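PDB 2AR1: hypothetical protein from Leishmania major, which is of unknown function but carries an EVE domain of the PUA clan, consistent with binding modified nucleic acid bases. Local coordinates for residues W44-R48 / D90-L94. Numbering follows the deposited sequence.
Sequences WDGVR and DFTAL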
# COMPACT_ATOMS: atom_id res chain seq x y z
N TRP A 44 -1.57 -2.03 8.70
CA TRP A 44 -1.63 -0.89 7.81
C TRP A 44 -2.64 0.13 8.33
O TRP A 44 -3.77 0.24 7.81
CB TRP A 44 -1.94 -1.36 6.39
CG TRP A 44 -1.50 -0.36 5.39
CD1 TRP A 44 -2.28 0.46 4.69
CD2 TRP A 44 -0.15 -0.06 5.03
NE1 TRP A 44 -1.53 1.27 3.88
CE2 TRP A 44 -0.20 0.94 4.07
CE3 TRP A 44 1.09 -0.58 5.42
CZ2 TRP A 44 0.93 1.44 3.50
CZ3 TRP A 44 2.19 -0.09 4.86
CH2 TRP A 44 2.11 0.90 3.90
N ASP A 45 -2.23 0.86 9.37
CA ASP A 45 -3.12 1.77 10.07
C ASP A 45 -3.22 3.11 9.36
O ASP A 45 -2.41 3.45 8.53
CB ASP A 45 -2.69 1.99 11.52
CG ASP A 45 -1.35 2.58 11.61
OD1 ASP A 45 -1.16 3.77 11.33
OD2 ASP A 45 -0.50 1.82 12.01
N GLY A 46 -4.27 3.83 9.69
CA GLY A 46 -4.42 5.23 9.32
C GLY A 46 -5.05 5.56 7.99
O GLY A 46 -5.00 6.72 7.57
N VAL A 47 -5.60 4.56 7.30
CA VAL A 47 -6.34 4.77 6.06
C VAL A 47 -7.72 5.30 6.39
O VAL A 47 -8.43 4.68 7.14
CB VAL A 47 -6.40 3.51 5.19
CG1 VAL A 47 -7.34 3.71 3.99
CG2 VAL A 47 -4.99 3.12 4.71
N ARG A 48 -8.04 6.48 5.90
CA ARG A 48 -9.30 7.18 6.23
C ARG A 48 -10.09 7.59 5.00
O ARG A 48 -10.81 8.57 5.02
CB ARG A 48 -9.05 8.39 7.13
CG ARG A 48 -8.34 7.99 8.42
CD ARG A 48 -9.30 7.34 9.37
NE ARG A 48 -8.70 6.95 10.64
CZ ARG A 48 -8.21 5.74 10.89
NH1 ARG A 48 -8.11 4.86 9.92
NH2 ARG A 48 -7.64 5.47 12.06
N ASP A 90 -9.29 -0.96 12.79
CA ASP A 90 -8.14 -0.07 12.95
C ASP A 90 -8.28 0.71 14.24
O ASP A 90 -8.87 1.79 14.27
CB ASP A 90 -8.01 0.90 11.78
CG ASP A 90 -6.82 1.78 11.93
OD1 ASP A 90 -6.20 1.73 12.99
OD2 ASP A 90 -6.55 2.52 11.00
N PHE A 91 -7.67 0.20 15.31
CA PHE A 91 -7.73 0.84 16.62
C PHE A 91 -7.08 2.23 16.73
O PHE A 91 -7.33 2.91 17.73
CB PHE A 91 -7.18 -0.10 17.70
CG PHE A 91 -5.82 -0.61 17.38
CD1 PHE A 91 -4.74 0.26 17.38
CD2 PHE A 91 -5.62 -1.93 17.03
CE1 PHE A 91 -3.45 -0.17 17.05
CE2 PHE A 91 -4.34 -2.38 16.71
CZ PHE A 91 -3.24 -1.48 16.69
N THR A 92 -6.28 2.67 15.76
CA THR A 92 -5.77 4.02 15.79
C THR A 92 -6.90 5.04 15.67
O THR A 92 -6.77 6.15 16.14
CB THR A 92 -4.65 4.28 14.73
OG1 THR A 92 -5.16 4.18 13.40
CG2 THR A 92 -3.55 3.27 14.86
N ALA A 93 -8.04 4.64 15.14
CA ALA A 93 -9.16 5.56 15.06
C ALA A 93 -9.62 6.00 16.46
O ALA A 93 -10.29 7.04 16.61
CB ALA A 93 -10.39 4.87 14.32
N LEU A 94 -9.35 5.16 17.46
CA LEU A 94 -9.71 5.42 18.86
C LEU A 94 -8.55 6.04 19.69
O LEU A 94 -8.72 6.36 20.87
CB LEU A 94 -10.15 4.12 19.53
CG LEU A 94 -11.22 3.31 18.79
CD1 LEU A 94 -11.50 2.00 19.53
CD2 LEU A 94 -12.46 4.10 18.62
O HOH W 1 -6.22 1.80 8.18
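D90 reaches across to the 44-48 loop, and its OD2 is gripped by both main chain and side chain there. G46 N donates to D90 OD2 at 2.9 Å in a nearly straight bond on the syn side of the carboxylate. R48 NH1 forms a salt bridge with D90 OD2 at 3.0 Å, coming from above the carboxylate plane. OD2 itself lies at the edge of the guanidinium, and the two planes stand 68° apart. R48 reaches it through a bend at chi2 (-77°), which folds the side chain back so that NH1 also donates to V47 O at 2.8 Å. Across the contact, R48 NH2 adds weak bonds to D90 OD2 and T92 OG1. A bridging water joins D90 OD2, V47 N and W44 O.

The other carboxylate oxygen organises its own turn. D90 OD1 accepts from T92 N, closing an Asx turn, and from T92 OG1 at 2.7 Å, both from one face of the carboxylate. This fixes the T92 hydroxyl beside R48. T92 CG2 meets D45 CB at 3.7 Å, and A93 CB packs against R48 NH2.

Beyond the two loops, R48 NE bonds to Y100 O and the guanidinium makes a cation-pi contact with W112. The contact thus ties the loop between strand 41-43 and helix 50-58 to the 3-10 turn after strand 76-89, with M114 of strand 113-128 touching both D45 and D90.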